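Local coordinates for extracellular protein containing a SCP domain (Bacillus anthracis, PDB 4IFA) that is of unknown function but is secreted, pairs a CAP-associated N-terminal domain with an SCP (CAP-family) domain, and may contribute to virulence, at residues Arg71-Asn85 and Lys212-Asp226. Sequence-based numbering, arbitrary orientation.
Sequences RIEPSAYGYEWWVYN and KMKQIENGNMQQIFD
The carboxylate of E73 lies against the helix backbone at G219, its CD 3.4 Å from G219 CA, an approach that the missing side chain of glycine permits. Q223 NE2 reaches E73 OE2 on the anti side at 2.9 Å, almost straight at 172°. R71 grips the same carboxylate side-on from within the hairpin: NE to OE1 (2.7 Å) is nearly straight, NH1 to OE2, on the syn side, more bent at 151°. OE2 thus takes two donors. The straight chain of Q223 (chi2 175°) carries its amide across to E73 and over a face of the W81 indole, roughly perpendicular to it; Q93 of strand 92-97 takes OE1. Water 3 weakly accepts from W81 NE1 and donates to N220 OD1. The R71 guanidinium lies between V83 CG2 and Q222 CG; water 1 accepts from R71 NH1 and donates to D226 OD2, while the direct R71 NH2 to D226 OD2 salt bridge is long, 3.6 Å. N85 ND2 gives OD2 a firmer bond of 2.8 Å, from above the carboxylate plane. Toward the turn aliphatic groups take over: P74 CG packs on Q215 CB (3.5 Å) and I216 CG1, beside water 2, which donates to P74 O and I216 O. The contact joins the N-terminal CAP-associated hairpin to the helix packed on strands 322-328 and 331-338 of the SCP part. At its polar end one guanidinium probably offsets just part of two carboxylates' charge, amides and water 1 supplying further donors.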
# COMPACT_ATOMS: atom_id res chain seq x y z
N ARG A 71 11.16 8.70 6.79
CA ARG A 71 10.12 8.75 7.83
C ARG A 71 10.14 7.42 8.59
O ARG A 71 10.40 6.37 7.99
CB ARG A 71 8.67 8.80 7.21
CG ARG A 71 8.32 10.00 6.46
CD ARG A 71 6.82 10.29 6.54
NE ARG A 71 5.97 9.14 6.21
CZ ARG A 71 5.81 8.68 4.97
NH1 ARG A 71 5.00 7.66 4.73
NH2 ARG A 71 6.45 9.25 3.96
N ILE A 72 9.80 7.47 9.87
CA ILE A 72 9.53 6.28 10.69
C ILE A 72 8.15 6.54 11.31
O ILE A 72 7.92 7.61 11.91
CB ILE A 72 10.56 6.01 11.78
CG1 ILE A 72 11.92 5.66 11.14
CG2 ILE A 72 10.08 4.83 12.64
CD1 ILE A 72 13.09 5.57 12.17
N GLU A 73 7.24 5.58 11.17
CA GLU A 73 5.87 5.74 11.66
C GLU A 73 5.29 4.38 12.06
O GLU A 73 5.65 3.37 11.46
CB GLU A 73 5.01 6.40 10.58
CG GLU A 73 4.93 5.64 9.24
CD GLU A 73 4.63 6.52 8.04
OE1 GLU A 73 4.63 7.77 8.17
OE2 GLU A 73 4.42 5.94 6.95
N PRO A 74 4.39 4.36 13.05
CA PRO A 74 3.85 3.08 13.50
C PRO A 74 2.86 2.46 12.55
O PRO A 74 2.24 3.17 11.76
CB PRO A 74 3.14 3.44 14.81
CG PRO A 74 2.78 4.86 14.68
CD PRO A 74 3.87 5.48 13.85
N SER A 75 2.73 1.13 12.61
CA SER A 75 1.70 0.38 11.88
C SER A 75 0.70 -0.12 12.93
O SER A 75 0.96 -0.03 14.15
CB SER A 75 2.26 -0.83 11.11
OG SER A 75 2.49 -1.90 12.05
N ALA A 76 -0.38 -0.73 12.46
CA ALA A 76 -1.41 -1.32 13.30
C ALA A 76 -1.05 -2.79 13.65
O ALA A 76 -1.84 -3.45 14.33
CB ALA A 76 -2.77 -1.28 12.57
N TYR A 77 0.15 -3.25 13.29
CA TYR A 77 0.53 -4.66 13.40
C TYR A 77 1.87 -4.90 14.11
O TYR A 77 2.59 -5.84 13.79
CB TYR A 77 0.49 -5.31 12.00
CG TYR A 77 -0.84 -5.06 11.31
CD1 TYR A 77 -1.99 -5.72 11.74
CD2 TYR A 77 -0.99 -4.13 10.30
CE1 TYR A 77 -3.24 -5.48 11.16
CE2 TYR A 77 -2.21 -3.90 9.70
CZ TYR A 77 -3.33 -4.56 10.14
OH TYR A 77 -4.56 -4.34 9.58
N GLY A 78 2.19 -4.01 15.02
CA GLY A 78 3.37 -4.20 15.88
C GLY A 78 4.78 -3.88 15.37
O GLY A 78 5.77 -4.11 16.09
N TYR A 79 4.89 -3.54 14.11
CA TYR A 79 6.13 -3.07 13.49
C TYR A 79 5.99 -1.58 13.17
O TYR A 79 4.86 -1.06 13.04
CB TYR A 79 6.53 -3.88 12.25
CG TYR A 79 5.46 -3.94 11.17
CD1 TYR A 79 5.26 -2.88 10.28
CD2 TYR A 79 4.62 -5.06 11.06
CE1 TYR A 79 4.26 -2.95 9.30
CE2 TYR A 79 3.63 -5.11 10.08
CZ TYR A 79 3.45 -4.06 9.24
OH TYR A 79 2.46 -4.11 8.28
N GLU A 80 7.12 -0.90 13.06
CA GLU A 80 7.21 0.49 12.62
C GLU A 80 7.66 0.46 11.16
O GLU A 80 8.57 -0.31 10.77
CB GLU A 80 8.23 1.28 13.44
CG GLU A 80 7.88 1.53 14.88
CD GLU A 80 9.01 2.21 15.59
OE1 GLU A 80 9.97 1.51 15.99
OE2 GLU A 80 8.95 3.44 15.75
N TRP A 81 7.05 1.30 10.36
CA TRP A 81 7.48 1.45 8.98
C TRP A 81 8.65 2.41 8.87
O TRP A 81 8.59 3.56 9.39
CB TRP A 81 6.36 1.97 8.08
CG TRP A 81 5.23 1.07 7.76
CD1 TRP A 81 3.91 1.24 8.12
CD2 TRP A 81 5.26 -0.07 6.90
NE1 TRP A 81 3.14 0.27 7.55
CE2 TRP A 81 3.93 -0.53 6.76
CE3 TRP A 81 6.28 -0.74 6.24
CZ2 TRP A 81 3.61 -1.64 5.99
CZ3 TRP A 81 5.95 -1.83 5.46
CH2 TRP A 81 4.63 -2.29 5.37
N TRP A 82 9.70 1.98 8.19
CA TRP A 82 10.86 2.81 7.85
C TRP A 82 10.65 3.07 6.35
O TRP A 82 10.80 2.14 5.52
CB TRP A 82 12.17 2.05 8.09
CG TRP A 82 12.59 1.87 9.51
CD1 TRP A 82 11.81 1.75 10.62
CD2 TRP A 82 13.94 1.68 9.94
NE1 TRP A 82 12.60 1.54 11.74
CE2 TRP A 82 13.91 1.51 11.35
CE3 TRP A 82 15.17 1.67 9.27
CZ2 TRP A 82 15.08 1.31 12.10
CZ3 TRP A 82 16.33 1.50 10.03
CH2 TRP A 82 16.28 1.29 11.42
N VAL A 83 10.37 4.31 5.98
CA VAL A 83 9.97 4.64 4.61
C VAL A 83 11.09 5.32 3.85
O VAL A 83 11.63 6.32 4.30
CB VAL A 83 8.78 5.61 4.65
CG1 VAL A 83 8.30 5.97 3.26
CG2 VAL A 83 7.63 4.97 5.43
N TYR A 84 11.42 4.78 2.68
CA TYR A 84 12.41 5.31 1.75
C TYR A 84 11.68 5.81 0.50
O TYR A 84 11.54 5.08 -0.48
CB TYR A 84 13.43 4.21 1.40
CG TYR A 84 14.25 3.80 2.61
CD1 TYR A 84 15.48 4.36 2.87
CD2 TYR A 84 13.76 2.84 3.50
CE1 TYR A 84 16.22 4.01 4.02
CE2 TYR A 84 14.47 2.48 4.64
CZ TYR A 84 15.71 3.03 4.88
OH TYR A 84 16.42 2.66 6.01
N ASN A 85 11.23 7.06 0.58
CA ASN A 85 10.38 7.63 -0.49
C ASN A 85 10.99 8.80 -1.23
O ASN A 85 10.30 9.41 -2.03
CB ASN A 85 9.05 8.11 0.11
CG ASN A 85 9.22 9.29 1.03
OD1 ASN A 85 10.33 9.53 1.50
ND2 ASN A 85 8.15 10.04 1.30
N LYS A 212 -1.79 6.79 19.46
CA LYS A 212 -1.04 5.92 18.54
C LYS A 212 -1.84 5.71 17.27
O LYS A 212 -1.27 5.72 16.16
CB LYS A 212 -0.68 4.58 19.18
CG LYS A 212 0.26 3.73 18.31
CD LYS A 212 0.89 2.62 19.10
CE LYS A 212 1.82 1.80 18.23
NZ LYS A 212 2.57 0.77 19.01
N MSE A 213 -3.14 5.51 17.42
CA MSE A 213 -4.03 5.37 16.27
C MSE A 213 -3.89 6.55 15.30
O MSE A 213 -3.88 6.36 14.08
CB MSE A 213 -5.47 5.29 16.76
CG MSE A 213 -5.78 4.02 17.49
SE MSE A 213 -6.01 2.54 16.28
CE MSE A 213 -7.70 3.03 15.41
N LYS A 214 -3.84 7.76 15.84
CA LYS A 214 -3.69 8.97 15.02
C LYS A 214 -2.36 8.92 14.22
O LYS A 214 -2.33 9.26 13.03
CB LYS A 214 -3.78 10.25 15.85
CG LYS A 214 -3.75 11.52 15.03
CD LYS A 214 -3.88 12.78 15.88
CE LYS A 214 -4.17 14.01 15.01
NZ LYS A 214 -3.34 14.08 13.75
N GLN A 215 -1.29 8.47 14.87
CA GLN A 215 0.00 8.33 14.21
C GLN A 215 -0.05 7.28 13.08
O GLN A 215 0.52 7.47 11.99
CB GLN A 215 1.07 7.92 15.22
CG GLN A 215 1.39 8.97 16.26
CD GLN A 215 2.35 8.47 17.31
OE1 GLN A 215 2.13 7.44 17.94
NE2 GLN A 215 3.42 9.23 17.52
N ILE A 216 -0.73 6.17 13.34
CA ILE A 216 -0.89 5.10 12.34
C ILE A 216 -1.68 5.63 11.13
O ILE A 216 -1.31 5.36 9.96
CB ILE A 216 -1.59 3.87 12.93
CG1 ILE A 216 -0.73 3.22 14.01
CG2 ILE A 216 -1.91 2.86 11.82
CD1 ILE A 216 -1.51 2.24 14.93
N GLU A 217 -2.75 6.38 11.42
CA GLU A 217 -3.58 6.98 10.36
C GLU A 217 -2.74 7.92 9.51
O GLU A 217 -2.84 7.90 8.27
CB GLU A 217 -4.77 7.71 10.99
CG GLU A 217 -5.80 6.74 11.58
CD GLU A 217 -6.64 7.27 12.76
OE1 GLU A 217 -6.52 8.45 13.15
OE2 GLU A 217 -7.41 6.44 13.28
N ASN A 218 -1.92 8.75 10.16
CA ASN A 218 -1.06 9.71 9.45
C ASN A 218 -0.10 8.98 8.49
O ASN A 218 0.18 9.46 7.39
CB ASN A 218 -0.27 10.58 10.44
CG ASN A 218 -1.15 11.58 11.22
OD1 ASN A 218 -0.68 12.20 12.18
ND2 ASN A 218 -2.40 11.74 10.82
N GLY A 219 0.40 7.82 8.91
CA GLY A 219 1.29 7.00 8.08
C GLY A 219 0.54 6.47 6.87
O GLY A 219 1.01 6.51 5.73
N ASN A 220 -0.65 5.93 7.11
CA ASN A 220 -1.47 5.45 6.02
C ASN A 220 -1.79 6.56 5.02
O ASN A 220 -1.84 6.33 3.80
CB ASN A 220 -2.73 4.79 6.56
CG ASN A 220 -2.53 3.37 7.00
OD1 ASN A 220 -1.73 2.62 6.39
ND2 ASN A 220 -3.27 2.94 8.03
N MSE A 221 -2.06 7.76 5.51
CA MSE A 221 -2.34 8.91 4.63
C MSE A 221 -1.15 9.26 3.73
O MSE A 221 -1.32 9.45 2.51
CB MSE A 221 -2.70 10.14 5.49
CG MSE A 221 -4.05 10.00 6.13
SE MSE A 221 -4.34 11.10 7.73
CE MSE A 221 -3.80 12.83 6.91
N GLN A 222 0.04 9.37 4.29
CA GLN A 222 1.21 9.73 3.48
C GLN A 222 1.60 8.60 2.54
O GLN A 222 1.97 8.83 1.40
CB GLN A 222 2.40 10.14 4.34
CG GLN A 222 3.56 10.61 3.48
CD GLN A 222 3.28 11.90 2.75
OE1 GLN A 222 2.60 12.79 3.27
NE2 GLN A 222 3.82 12.02 1.55
N GLN A 223 1.51 7.36 2.98
CA GLN A 223 1.81 6.22 2.08
C GLN A 223 0.85 6.23 0.89
O GLN A 223 1.27 6.08 -0.25
CB GLN A 223 1.77 4.88 2.80
CG GLN A 223 2.84 4.76 3.87
CD GLN A 223 2.71 3.51 4.65
OE1 GLN A 223 2.16 2.51 4.23
NE2 GLN A 223 3.31 3.55 5.83
N ILE A 224 -0.45 6.41 1.14
CA ILE A 224 -1.38 6.46 0.02
C ILE A 224 -0.99 7.60 -0.91
O ILE A 224 -1.08 7.45 -2.15
CB ILE A 224 -2.86 6.60 0.50
CG1 ILE A 224 -3.32 5.28 1.11
CG2 ILE A 224 -3.78 7.04 -0.67
CD1 ILE A 224 -4.66 5.39 1.90
N PHE A 225 -0.68 8.77 -0.38
CA PHE A 225 -0.26 9.89 -1.22
C PHE A 225 0.93 9.58 -2.13
O PHE A 225 0.85 9.71 -3.35
CB PHE A 225 -0.01 11.13 -0.37
CG PHE A 225 0.55 12.27 -1.13
CD1 PHE A 225 -0.27 13.10 -1.92
CD2 PHE A 225 1.90 12.56 -1.09
CE1 PHE A 225 0.26 14.16 -2.64
CE2 PHE A 225 2.42 13.63 -1.81
CZ PHE A 225 1.60 14.43 -2.58
N ASP A 226 2.01 9.13 -1.53
CA ASP A 226 3.20 8.82 -2.32
C ASP A 226 2.95 7.70 -3.33
O ASP A 226 3.42 7.77 -4.47
CB ASP A 226 4.35 8.41 -1.41
CG ASP A 226 4.95 9.54 -0.65
OD1 ASP A 226 4.90 10.69 -1.10
OD2 ASP A 226 5.56 9.29 0.44
O HOH W 1 5.22 7.14 1.96
O HOH W 2 1.05 3.93 9.40
O HOH W 3 0.45 1.54 8.11